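Local coordinates for protein aminopeptidase N (Francisella tularensis subsp. tularensis, PDB 5DLL) that cleaves single residues from the N-termini of peptides with the aid of a bound zinc ion, probably during the breakdown of intracellular peptides, at residues Q240-S245 and S305-E310; A207-T212 and K234-M239; L223-F228 and F262-V267. All blocks are in the same frame, centred on the assembly; numbering follows the deposited sequence.

In the fold
All three contacts meet around helix 236-253. Interaction 2 sets its first turn against edge strand 207-214, and interaction 1 sets the following turns against helix 297-312, which brings His309 to the zinc ion. Interaction 3 pairs strands 220-227 and 261-267, which that helix connects. Val242 joins interactions 1 and 3, its CG2 lying 3.6 Å from Ile264 CD1. A salt bridge of 2.7 Å from Lys243 NZ to Asp211 OD2 links interactions 1 and 2. Interactions 2 and 3 share the sheet, with centres about 7 Å apart. Interaction 3 stays back from the metal, the Phe262 side chain being about 13 Å from the zinc ion.

Interaction 1 of 3, residues Q240-S245 and S305-E310. With ZN (zinc ion), chain B.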
ATOM      1  N   GLN A 240      17.154 -11.552   0.574  1.00 40.85           N
ATOM      2  CA  GLN A 240      17.934 -10.344   0.333  1.00 44.04           C
ATOM      3  C   GLN A 240      17.195  -9.095   0.812  1.00 43.28           C
ATOM      4  O   GLN A 240      17.805  -8.209   1.406  1.00 51.28           O
ATOM      5  CB  GLN A 240      18.294 -10.208  -1.151  1.00 47.73           C
ATOM      6  CG  GLN A 240      19.431  -9.235  -1.418  1.00 49.86           C
ATOM      7  CD  GLN A 240      20.672  -9.559  -0.604  1.00 53.80           C
ATOM      8  OE1 GLN A 240      21.181 -10.682  -0.642  1.00 49.91           O
ATOM      9  NE2 GLN A 240      21.155  -8.576   0.151  1.00 47.26           N
ATOM     10  N   ALA A 241      15.888  -9.034   0.560  1.00 43.74           N
ATOM     11  CA  ALA A 241      15.050  -7.928   1.039  1.00 43.47           C
ATOM     12  C   ALA A 241      15.048  -7.813   2.564  1.00 44.47           C
ATOM     13  O   ALA A 241      14.924  -6.711   3.101  1.00 47.26           O
ATOM     14  CB  ALA A 241      13.628  -8.070   0.523  1.00 40.85           C
ATOM     15  N   VAL A 242      15.195  -8.942   3.254  1.00 40.09           N
ATOM     16  CA  VAL A 242      15.301  -8.950   4.717  1.00 39.17           C
ATOM     17  C   VAL A 242      16.618  -8.313   5.173  1.00 38.53           C
ATOM     18  O   VAL A 242      16.649  -7.548   6.143  1.00 42.38           O
ATOM     19  CB  VAL A 242      15.187 -10.382   5.284  1.00 38.52           C
ATOM     20  CG1 VAL A 242      15.467 -10.408   6.782  1.00 34.58           C
ATOM     21  CG2 VAL A 242      13.808 -10.957   4.996  1.00 43.00           C
ATOM     22  N   LYS A 243      17.701  -8.630   4.472  1.00 33.30           N
ATOM     23  CA  LYS A 243      19.014  -8.060   4.787  1.00 34.94           C
ATOM     24  C   LYS A 243      19.069  -6.561   4.491  1.00 32.16           C
ATOM     25  O   LYS A 243      19.610  -5.786   5.279  1.00 34.19           O
ATOM     26  CB  LYS A 243      20.106  -8.783   4.000  1.00 35.39           C
ATOM     27  CG  LYS A 243      20.267 -10.250   4.370  1.00 36.76           C
ATOM     28  CD  LYS A 243      21.301 -10.922   3.484  1.00 37.73           C
ATOM     29  CE  LYS A 243      21.584 -12.342   3.942  1.00 39.86           C
ATOM     30  NZ  LYS A 243      22.213 -13.143   2.856  1.00 42.90           N
ATOM     31  N   ASP A 244      18.506  -6.164   3.354  1.00 33.64           N
ATOM     32  CA  ASP A 244      18.395  -4.749   2.981  1.00 38.56           C
ATOM     33  C   ASP A 244      17.561  -3.979   4.007  1.00 38.01           C
ATOM     34  O   ASP A 244      17.890  -2.847   4.358  1.00 35.74           O
ATOM     35  CB  ASP A 244      17.741  -4.591   1.599  1.00 46.07           C
ATOM     36  CG  ASP A 244      18.476  -5.350   0.487  1.00 61.05           C
ATOM     37  OD1 ASP A 244      19.721  -5.508   0.552  1.00 50.95           O
ATOM     38  OD2 ASP A 244      17.788  -5.784  -0.466  1.00 67.00           O
ATOM     39  N   SER A 245      16.476  -4.602   4.468  1.00 37.24           N
ATOM     40  CA  SER A 245      15.578  -4.003   5.456  1.00 36.65           C
ATOM     41  C   SER A 245      16.269  -3.790   6.792  1.00 34.54           C
ATOM     42  O   SER A 245      16.186  -2.713   7.376  1.00 30.53           O
ATOM     43  CB  SER A 245      14.358  -4.897   5.682  1.00 34.47           C
ATOM     44  OG  SER A 245      13.670  -5.141   4.471  1.00 39.35           O
ATOM     45  N   SER A 305       9.593  -3.968  -0.922  1.00 40.14           N
ATOM     46  CA  SER A 305       8.708  -3.062  -0.169  1.00 39.89           C
ATOM     47  C   SER A 305       7.826  -3.796   0.836  1.00 39.48           C
ATOM     48  O   SER A 305       7.632  -3.339   1.969  1.00 38.72           O
ATOM     49  CB  SER A 305       7.802  -2.299  -1.145  1.00 40.12           C
ATOM     50  OG  SER A 305       6.816  -1.553  -0.456  1.00 37.62           O
ATOM     51  N   VAL A 306       7.277  -4.919   0.387  1.00 38.21           N
ATOM     52  CA  VAL A 306       6.421  -5.770   1.206  1.00 41.01           C
ATOM     53  C   VAL A 306       7.193  -6.306   2.416  1.00 40.62           C
ATOM     54  O   VAL A 306       6.774  -6.131   3.563  1.00 40.77           O
ATOM     55  CB  VAL A 306       5.861  -6.938   0.355  1.00 41.35           C
ATOM     56  CG1 VAL A 306       5.293  -8.046   1.225  1.00 45.83           C
ATOM     57  CG2 VAL A 306       4.811  -6.427  -0.624  1.00 40.70           C
ATOM     58  N   VAL A 307       8.325  -6.951   2.147  1.00 36.07           N
ATOM     59  CA  VAL A 307       9.169  -7.504   3.201  1.00 35.08           C
ATOM     60  C   VAL A 307       9.631  -6.377   4.121  1.00 36.31           C
ATOM     61  O   VAL A 307       9.597  -6.509   5.347  1.00 36.98           O
ATOM     62  CB  VAL A 307      10.398  -8.244   2.618  1.00 37.40           C
ATOM     63  CG1 VAL A 307      11.383  -8.630   3.717  1.00 38.10           C
ATOM     64  CG2 VAL A 307       9.969  -9.480   1.834  1.00 36.58           C
ATOM     65  N   GLY A 308      10.067  -5.274   3.518  1.00 35.62           N
ATOM     66  CA  GLY A 308      10.479  -4.099   4.268  1.00 33.23           C
ATOM     67  C   GLY A 308       9.419  -3.672   5.260  1.00 34.03           C
ATOM     68  O   GLY A 308       9.662  -3.648   6.469  1.00 30.41           O
ATOM     69  N   HIS A 309       8.234  -3.364   4.741  1.00 33.44           N
ATOM     70  CA  HIS A 309       7.140  -2.832   5.544  1.00 32.39           C
ATOM     71  C   HIS A 309       6.876  -3.663   6.794  1.00 33.19           C
ATOM     72  O   HIS A 309       6.728  -3.124   7.888  1.00 34.07           O
ATOM     73  CB  HIS A 309       5.869  -2.756   4.699  1.00 32.45           C
ATOM     74  CG  HIS A 309       4.653  -2.351   5.471  1.00 32.16           C
ATOM     75  ND1 HIS A 309       4.110  -1.088   5.396  1.00 36.54           N
ATOM     76  CD2 HIS A 309       3.874  -3.044   6.332  1.00 33.42           C
ATOM     77  CE1 HIS A 309       3.047  -1.020   6.178  1.00 35.85           C
ATOM     78  NE2 HIS A 309       2.884  -2.194   6.760  1.00 36.67           N
ATOM     79  N   GLU A 310       6.809  -4.978   6.627  1.00 35.30           N
ATOM     80  CA  GLU A 310       6.496  -5.856   7.745  1.00 37.43           C
ATOM     81  C   GLU A 310       7.649  -5.913   8.747  1.00 36.70           C
ATOM     82  O   GLU A 310       7.404  -5.981   9.954  1.00 38.55           O
ATOM     83  CB  GLU A 310       6.117  -7.266   7.261  1.00 42.49           C
ATOM     84  CG  GLU A 310       4.922  -7.333   6.302  1.00 47.95           C
ATOM     85  CD  GLU A 310       3.647  -6.678   6.830  1.00 51.10           C
ATOM     86  OE1 GLU A 310       3.410  -6.693   8.055  1.00 51.12           O
ATOM     87  OE2 GLU A 310       2.865  -6.148   6.007  1.00 55.76           O
TER
HETATM   88 ZN    ZN B 901       1.342  -2.754   8.162  1.00 40.06          ZN
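Val307 lays its isopropyl group against the methyl of Ala241, with the two CB atoms 3.9 Å apart. Its CG1, anti to the backbone N (chi1 171°), is carried on to Val242 and stands 3.6 Å from CG2 of that residue. The two valine side chains meet at about a right angle, touching through one methyl of each. CG2 of Val307 stays on the Ala241 side, 4.1 Å from the alanine CB. One branched side chain thus fills the interval between consecutive residues of the other helix. Farther along, Ser245 lies against Gly308, its OG 3.4 Å from Gly308 CA; the CA atoms of the two residues are 5.2 Å apart. This is packing of a polar atom against backbone. The segments 240-245 and 305-310 cross at -48°, with an axial separation of 8.7 Å, and all the touching residues are buried. Helix 297-312 carries His309 and Glu310, the first two residues of the HExxH motif of the M1 peptidases; the zinc ligands are His309, His313 and Glu332. His309 leaves the helix away from Ala241 and Val307, and its NE2 binds the zinc ion at 2.2 Å. ND1, at another corner of the imidazole, is hydrogen-bonded to Asp339 of helix 328-346, a second-shell contact that would fix the rotation of the ring. The His313 ring meets that of His309 with the planes at about 80°. Helix 328-346 also receives Ser245, through Phe342, while Val242 reaches strand 261-267 at Phe262 and Ile264.

Interaction 2 of 3, residues A207-T212 and K234-M239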
ATOM      1  N   ALA A 207       9.791 -26.749   3.619  1.00 49.98           N
ATOM      2  CA  ALA A 207      11.178 -26.488   3.247  1.00 50.86           C
ATOM      3  C   ALA A 207      11.600 -25.117   3.773  1.00 53.80           C
ATOM      4  O   ALA A 207      10.758 -24.302   4.165  1.00 55.28           O
ATOM      5  CB  ALA A 207      11.345 -26.549   1.737  1.00 49.69           C
ATOM      6  N   SER A 208      12.904 -24.858   3.769  1.00 59.57           N
ATOM      7  CA  SER A 208      13.431 -23.623   4.334  1.00 51.63           C
ATOM      8  C   SER A 208      14.688 -23.118   3.633  1.00 53.54           C
ATOM      9  O   SER A 208      15.466 -23.898   3.088  1.00 57.45           O
ATOM     10  CB  SER A 208      13.732 -23.825   5.822  1.00 47.67           C
ATOM     11  OG  SER A 208      14.736 -24.809   6.015  1.00 42.71           O
ATOM     12  N   ILE A 209      14.856 -21.799   3.655  1.00 58.31           N
ATOM     13  CA  ILE A 209      16.124 -21.144   3.350  1.00 54.90           C
ATOM     14  C   ILE A 209      16.607 -20.510   4.652  1.00 50.18           C
ATOM     15  O   ILE A 209      15.963 -19.608   5.184  1.00 47.01           O
ATOM     16  CB  ILE A 209      15.959 -20.023   2.297  1.00 55.91           C
ATOM     17  CG1 ILE A 209      15.497 -20.600   0.957  1.00 54.90           C
ATOM     18  CG2 ILE A 209      17.262 -19.247   2.123  1.00 55.69           C
ATOM     19  CD1 ILE A 209      14.948 -19.555   0.007  1.00 55.09           C
ATOM     20  N   LYS A 210      17.732 -20.994   5.166  1.00 54.00           N
ATOM     21  CA  LYS A 210      18.325 -20.430   6.373  1.00 52.43           C
ATOM     22  C   LYS A 210      19.596 -19.656   6.034  1.00 48.55           C
ATOM     23  O   LYS A 210      20.381 -20.067   5.179  1.00 47.77           O
ATOM     24  CB  LYS A 210      18.604 -21.533   7.397  1.00 49.86           C
ATOM     25  CG  LYS A 210      17.347 -22.254   7.853  1.00 48.35           C
ATOM     26  CD  LYS A 210      17.500 -22.813   9.259  1.00 54.45           C
ATOM     27  CE  LYS A 210      16.210 -23.448   9.759  1.00 51.48           C
ATOM     28  NZ  LYS A 210      15.921 -24.744   9.088  1.00 52.12           N
ATOM     29  N   ASP A 211      19.780 -18.524   6.704  1.00 44.95           N
ATOM     30  CA  ASP A 211      20.903 -17.627   6.444  1.00 46.16           C
ATOM     31  C   ASP A 211      21.153 -16.809   7.712  1.00 48.97           C
ATOM     32  O   ASP A 211      20.517 -17.066   8.741  1.00 41.78           O
ATOM     33  CB  ASP A 211      20.579 -16.713   5.256  1.00 50.28           C
ATOM     34  CG  ASP A 211      21.821 -16.162   4.567  1.00 55.38           C
ATOM     35  OD1 ASP A 211      22.902 -16.100   5.192  1.00 54.82           O
ATOM     36  OD2 ASP A 211      21.707 -15.771   3.388  1.00 58.08           O
ATOM     37  N   THR A 212      22.072 -15.844   7.645  1.00 53.38           N
ATOM     38  CA  THR A 212      22.480 -15.077   8.823  1.00 56.92           C
ATOM     39  C   THR A 212      22.648 -13.583   8.523  1.00 52.55           C
ATOM     40  O   THR A 212      22.857 -13.183   7.377  1.00 55.08           O
ATOM     41  CB  THR A 212      23.807 -15.621   9.397  1.00 55.86           C
ATOM     42  OG1 THR A 212      23.869 -17.041   9.219  1.00 55.36           O
ATOM     43  CG2 THR A 212      23.934 -15.299  10.878  1.00 61.30           C
ATOM     44  N   LYS A 234      11.838 -19.829  -5.348  1.00 56.91           N
ATOM     45  CA  LYS A 234      11.556 -18.458  -5.759  1.00 57.81           C
ATOM     46  C   LYS A 234      11.509 -17.497  -4.562  1.00 52.10           C
ATOM     47  O   LYS A 234      10.996 -16.383  -4.682  1.00 45.24           O
ATOM     48  CB  LYS A 234      10.235 -18.405  -6.539  1.00 68.39           C
ATOM     49  CG  LYS A 234      10.177 -19.316  -7.761  1.00 71.65           C
ATOM     50  CD  LYS A 234       9.539 -20.667  -7.454  1.00 82.29           C
ATOM     51  CE  LYS A 234       9.597 -21.617  -8.644  1.00 89.15           C
ATOM     52  NZ  LYS A 234      10.947 -22.216  -8.866  1.00 84.40           N
ATOM     53  N   CYS A 235      12.054 -17.918  -3.418  1.00 53.49           N
ATOM     54  CA  CYS A 235      12.070 -17.090  -2.205  1.00 58.27           C
ATOM     55  C   CYS A 235      13.457 -16.525  -1.869  1.00 53.45           C
ATOM     56  O   CYS A 235      13.667 -16.014  -0.769  1.00 58.07           O
ATOM     57  CB  CYS A 235      11.540 -17.895  -1.009  1.00 55.93           C
ATOM     58  SG  CYS A 235       9.766 -18.234  -1.063  1.00 57.91           S
ATOM     59  N   HIS A 236      14.395 -16.594  -2.813  1.00 57.05           N
ATOM     60  CA  HIS A 236      15.773 -16.171  -2.543  1.00 52.12           C
ATOM     61  C   HIS A 236      15.955 -14.654  -2.544  1.00 45.61           C
ATOM     62  O   HIS A 236      16.757 -14.132  -1.767  1.00 44.43           O
ATOM     63  CB  HIS A 236      16.750 -16.851  -3.505  1.00 48.01           C
ATOM     64  CG  HIS A 236      16.967 -18.300  -3.194  1.00 53.46           C
ATOM     65  ND1 HIS A 236      18.018 -18.746  -2.422  1.00 54.51           N
ATOM     66  CD2 HIS A 236      16.246 -19.399  -3.520  1.00 56.98           C
ATOM     67  CE1 HIS A 236      17.947 -20.060  -2.303  1.00 59.74           C
ATOM     68  NE2 HIS A 236      16.880 -20.481  -2.959  1.00 60.84           N
ATOM     69  N   TYR A 237      15.213 -13.950  -3.397  1.00 45.44           N
ATOM     70  CA  TYR A 237      15.252 -12.486  -3.393  1.00 44.08           C
ATOM     71  C   TYR A 237      14.677 -11.901  -2.096  1.00 45.49           C
ATOM     72  O   TYR A 237      15.175 -10.892  -1.596  1.00 42.51           O
ATOM     73  CB  TYR A 237      14.515 -11.891  -4.596  1.00 44.23           C
ATOM     74  CG  TYR A 237      14.669 -10.388  -4.648  1.00 50.38           C
ATOM     75  CD1 TYR A 237      15.868  -9.810  -5.051  1.00 53.76           C
ATOM     76  CD2 TYR A 237      13.637  -9.542  -4.247  1.00 51.20           C
ATOM     77  CE1 TYR A 237      16.029  -8.436  -5.076  1.00 49.89           C
ATOM     78  CE2 TYR A 237      13.789  -8.164  -4.274  1.00 45.68           C
ATOM     79  CZ  TYR A 237      14.989  -7.618  -4.689  1.00 47.67           C
ATOM     80  OH  TYR A 237      15.160  -6.253  -4.723  1.00 47.56           O
ATOM     81  N   ALA A 238      13.635 -12.531  -1.561  1.00 44.10           N
ATOM     82  CA  ALA A 238      13.036 -12.100  -0.295  1.00 41.18           C
ATOM     83  C   ALA A 238      14.057 -12.079   0.841  1.00 42.34           C
ATOM     84  O   ALA A 238      14.087 -11.144   1.638  1.00 47.61           O
ATOM     85  CB  ALA A 238      11.873 -13.004   0.069  1.00 39.62           C
ATOM     86  N   MET A 239      14.890 -13.115   0.914  1.00 46.41           N
ATOM     87  CA  MET A 239      15.954 -13.174   1.913  1.00 45.77           C
ATOM     88  C   MET A 239      16.841 -11.945   1.806  1.00 43.31           C
ATOM     89  O   MET A 239      17.228 -11.362   2.819  1.00 47.52           O
ATOM     90  CB  MET A 239      16.800 -14.440   1.733  1.00 48.93           C
ATOM     91  CG  MET A 239      17.931 -14.589   2.747  1.00 50.90           C
ATOM     92  SD  MET A 239      17.377 -14.603   4.467  1.00 45.72           S
ATOM     93  CE  MET A 239      16.988 -16.339   4.664  1.00 44.31           C
TER
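Ile209 sets its CD1 over the centre of one face of the His236 imidazole, 3.7 Å from the ring centroid and only 10° off the ring normal, a CH-pi contact. The same methyl touches Cys235 CB at 3.9 Å, where Cys235 occupies the N-cap position of helix 236-253. The tighter packing lies one turn further on, around buried Met239. Its chain is bent at chi2 (58°) and chi3 (86°), which folds the CE methyl onto strand 207-214. CE rests 3.5 Å from Ile209 O, 3.7 Å from Asp211 CB and 3.9 Å from Ile209 CG2, while the sulfur lies alongside Asp211 CB. Solvent has more access at the margins: His236 is exposed although Ile209 covers part of one face, and Lys210 turns to the other side of the sheet. Asp211 divides its roles, giving its CB to Met239, its OD1 to Thr212 N at 2.6 Å and its OD2 to Lys243. The contact joins the edge strand of the five-stranded sheet to the start of helix 236-253, which packs on one face of the sheet. The contact at the first turn is thus apolar and CH-pi in character, and the ionic pairing of Asp211 is with Lys243, one turn beyond Met239.

Interaction 3 of 3, residues L223-F228 and F262-V267; sequences LEIYAF and FMIVAV
Glu224 and Tyr226 alternate with Phe262, Ile264 and Ala266 in a run of backbone hydrogen bonds between parallel strands inclined at 15°. Glu224 N donates to Phe262 O (3.0 Å), Ile264 N to Glu224 O (2.8 Å), Tyr226 N to Ile264 O (2.7 Å) and Ala266 N to Tyr226 O (2.9 Å). The first is the most bent, with 139° at the hydrogen, and the last the straightest, at 171°. CA-H...O contacts accompany them, as from Met263 CA to Glu224 O at 3.2 Å. Among apolar contacts, Ile225 and Ile264 lie side by side on the face turned to helix 236-253, CG1 of Ile225 being 4.0 Å from CB of Ile264; Leu223 CD2 comes obliquely to Phe262 on this face. Mixed contacts occupy the opposite face, where Glu224 and Met263 run side by side, OE1 3.6 Å from Met263 CG. Within strand 220-227 itself, Tyr226 OH is hydrogen-bonded to Glu224 OE1 at 2.9 Å, with OE1 in the ring plane but approached from above the carboxylate. Helix 236-253 connects the two strands, making a beta-alpha-beta unit, and packs on the Leu223, Ile225, Phe262 and Ile264 face. The pairing between the strands is carried by four backbone hydrogen bonds, while the two faces differ in character: aliphatic and aromatic toward the helix, and mixed on the other, where the Glu224 carboxylate is held by a phenol beside a methionine.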
ATOM      1  N   LEU A 223      18.216 -16.056  10.195  1.00 49.63           N
ATOM      2  CA  LEU A 223      17.125 -15.726   9.280  1.00 50.32           C
ATOM      3  C   LEU A 223      16.589 -17.024   8.677  1.00 53.21           C
ATOM      4  O   LEU A 223      17.368 -17.908   8.306  1.00 46.62           O
ATOM      5  CB  LEU A 223      17.607 -14.776   8.178  1.00 43.65           C
ATOM      6  CG  LEU A 223      18.324 -13.497   8.631  1.00 44.52           C
ATOM      7  CD1 LEU A 223      18.614 -12.599   7.436  1.00 43.20           C
ATOM      8  CD2 LEU A 223      17.520 -12.730   9.672  1.00 44.42           C
ATOM      9  N   GLU A 224      15.263 -17.146   8.596  1.00 47.03           N
ATOM     10  CA  GLU A 224      14.636 -18.398   8.185  1.00 47.37           C
ATOM     11  C   GLU A 224      13.346 -18.158   7.407  1.00 48.56           C
ATOM     12  O   GLU A 224      12.321 -17.815   7.989  1.00 56.91           O
ATOM     13  CB  GLU A 224      14.344 -19.269   9.413  1.00 51.34           C
ATOM     14  CG  GLU A 224      15.539 -19.496  10.332  1.00 55.94           C
ATOM     15  CD  GLU A 224      15.260 -20.478  11.455  1.00 58.83           C
ATOM     16  OE1 GLU A 224      14.073 -20.704  11.788  1.00 61.85           O
ATOM     17  OE2 GLU A 224      16.239 -21.021  12.009  1.00 60.34           O
ATOM     18  N   ILE A 225      13.405 -18.338   6.091  1.00 48.58           N
ATOM     19  CA  ILE A 225      12.202 -18.331   5.261  1.00 47.93           C
ATOM     20  C   ILE A 225      11.714 -19.769   5.097  1.00 48.41           C
ATOM     21  O   ILE A 225      12.493 -20.649   4.728  1.00 49.12           O
ATOM     22  CB  ILE A 225      12.457 -17.699   3.876  1.00 46.74           C
ATOM     23  CG1 ILE A 225      12.801 -16.215   4.033  1.00 46.61           C
ATOM     24  CG2 ILE A 225      11.236 -17.861   2.976  1.00 50.08           C
ATOM     25  CD1 ILE A 225      13.149 -15.515   2.736  1.00 47.84           C
ATOM     26  N   TYR A 226      10.430 -19.992   5.381  1.00 44.27           N
ATOM     27  CA  TYR A 226       9.804 -21.309   5.279  1.00 46.17           C
ATOM     28  C   TYR A 226       8.694 -21.302   4.230  1.00 51.57           C
ATOM     29  O   TYR A 226       7.843 -20.410   4.214  1.00 44.35           O
ATOM     30  CB  TYR A 226       9.207 -21.718   6.625  1.00 47.74           C
ATOM     31  CG  TYR A 226      10.227 -22.084   7.679  1.00 49.53           C
ATOM     32  CD1 TYR A 226      10.748 -23.372   7.750  1.00 50.70           C
ATOM     33  CD2 TYR A 226      10.659 -21.149   8.613  1.00 49.57           C
ATOM     34  CE1 TYR A 226      11.679 -23.718   8.715  1.00 54.51           C
ATOM     35  CE2 TYR A 226      11.592 -21.483   9.584  1.00 53.33           C
ATOM     36  CZ  TYR A 226      12.100 -22.769   9.631  1.00 56.09           C
ATOM     37  OH  TYR A 226      13.028 -23.109  10.593  1.00 55.52           O
ATOM     38  N   ALA A 227       8.705 -22.309   3.360  1.00 54.99           N
ATOM     39  CA  ALA A 227       7.659 -22.484   2.352  1.00 51.85           C
ATOM     40  C   ALA A 227       7.672 -23.918   1.830  1.00 54.40           C
ATOM     41  O   ALA A 227       8.581 -24.687   2.133  1.00 60.13           O
ATOM     42  CB  ALA A 227       7.854 -21.503   1.205  1.00 47.27           C
ATOM     43  N   PHE A 228       6.660 -24.278   1.049  1.00 59.77           N
ATOM     44  CA  PHE A 228       6.576 -25.621   0.482  1.00 63.93           C
ATOM     45  C   PHE A 228       7.735 -25.872  -0.481  1.00 63.21           C
ATOM     46  O   PHE A 228       8.313 -24.931  -1.025  1.00 58.69           O
ATOM     47  CB  PHE A 228       5.245 -25.824  -0.252  1.00 74.90           C
ATOM     48  CG  PHE A 228       4.052 -25.938   0.660  1.00 75.27           C
ATOM     49  CD1 PHE A 228       3.886 -27.055   1.472  1.00 80.97           C
ATOM     50  CD2 PHE A 228       3.080 -24.943   0.688  1.00 78.54           C
ATOM     51  CE1 PHE A 228       2.786 -27.168   2.304  1.00 87.38           C
ATOM     52  CE2 PHE A 228       1.978 -25.053   1.519  1.00 77.69           C
ATOM     53  CZ  PHE A 228       1.829 -26.166   2.328  1.00 82.37           C
ATOM     54  N   PHE A 262      14.746 -14.689  13.274  1.00 30.50           N
ATOM     55  CA  PHE A 262      13.701 -13.970  12.556  1.00 31.84           C
ATOM     56  C   PHE A 262      13.206 -14.870  11.441  1.00 35.09           C
ATOM     57  O   PHE A 262      13.988 -15.297  10.589  1.00 39.31           O
ATOM     58  CB  PHE A 262      14.256 -12.672  11.971  1.00 35.54           C
ATOM     59  CG  PHE A 262      13.283 -11.929  11.100  1.00 32.17           C
ATOM     60  CD1 PHE A 262      12.362 -11.052  11.654  1.00 31.73           C
ATOM     61  CD2 PHE A 262      13.296 -12.097   9.720  1.00 32.54           C
ATOM     62  CE1 PHE A 262      11.462 -10.363  10.852  1.00 31.45           C
ATOM     63  CE2 PHE A 262      12.401 -11.412   8.913  1.00 33.15           C
ATOM     64  CZ  PHE A 262      11.481 -10.542   9.479  1.00 31.24           C
ATOM     65  N   MET A 263      11.907 -15.151  11.448  1.00 35.38           N
ATOM     66  CA  MET A 263      11.328 -16.145  10.559  1.00 34.79           C
ATOM     67  C   MET A 263      10.305 -15.522   9.628  1.00 35.41           C
ATOM     68  O   MET A 263       9.644 -14.545   9.980  1.00 36.49           O
ATOM     69  CB  MET A 263      10.667 -17.252  11.379  1.00 35.30           C
ATOM     70  CG  MET A 263      11.645 -18.105  12.168  1.00 34.75           C
ATOM     71  SD  MET A 263      10.826 -19.114  13.413  1.00 36.13           S
ATOM     72  CE  MET A 263      10.488 -17.899  14.687  1.00 35.08           C
ATOM     73  N   ILE A 264      10.202 -16.087   8.432  1.00 39.60           N
ATOM     74  CA  ILE A 264       9.134 -15.768   7.491  1.00 45.74           C
ATOM     75  C   ILE A 264       8.505 -17.081   7.054  1.00 44.86           C
ATOM     76  O   ILE A 264       9.204 -18.080   6.888  1.00 53.23           O
ATOM     77  CB  ILE A 264       9.649 -15.010   6.250  1.00 48.21           C
ATOM     78  CG1 ILE A 264      10.091 -13.596   6.635  1.00 48.06           C
ATOM     79  CG2 ILE A 264       8.577 -14.951   5.163  1.00 48.40           C
ATOM     80  CD1 ILE A 264      10.720 -12.815   5.500  1.00 41.31           C
ATOM     81  N   VAL A 265       7.184 -17.076   6.890  1.00 48.40           N
ATOM     82  CA  VAL A 265       6.461 -18.240   6.394  1.00 44.78           C
ATOM     83  C   VAL A 265       5.563 -17.810   5.239  1.00 45.46           C
ATOM     84  O   VAL A 265       4.731 -16.913   5.392  1.00 39.07           O
ATOM     85  CB  VAL A 265       5.624 -18.906   7.504  1.00 42.66           C
ATOM     86  CG1 VAL A 265       4.914 -20.145   6.969  1.00 40.64           C
ATOM     87  CG2 VAL A 265       6.508 -19.256   8.698  1.00 41.20           C
ATOM     88  N   ALA A 266       5.750 -18.451   4.086  1.00 50.91           N
ATOM     89  CA  ALA A 266       4.985 -18.153   2.880  1.00 58.42           C
ATOM     90  C   ALA A 266       4.049 -19.304   2.530  1.00 65.20           C
ATOM     91  O   ALA A 266       4.494 -20.441   2.334  1.00 75.21           O
ATOM     92  CB  ALA A 266       5.925 -17.874   1.721  1.00 68.19           C
ATOM     93  N   VAL A 267       2.757 -18.998   2.434  1.00 71.85           N
ATOM     94  CA  VAL A 267       1.744 -20.002   2.107  1.00 87.72           C
ATOM     95  C   VAL A 267       0.767 -19.480   1.051  1.00 78.38           C
ATOM     96  O   VAL A 267       0.539 -18.272   0.970  1.00 64.52           O
ATOM     97  CB  VAL A 267       0.965 -20.441   3.363  1.00 91.15           C
ATOM     98  CG1 VAL A 267       1.798 -21.422   4.176  1.00 91.48           C
ATOM     99  CG2 VAL A 267       0.561 -19.238   4.209  1.00 79.55           C
TER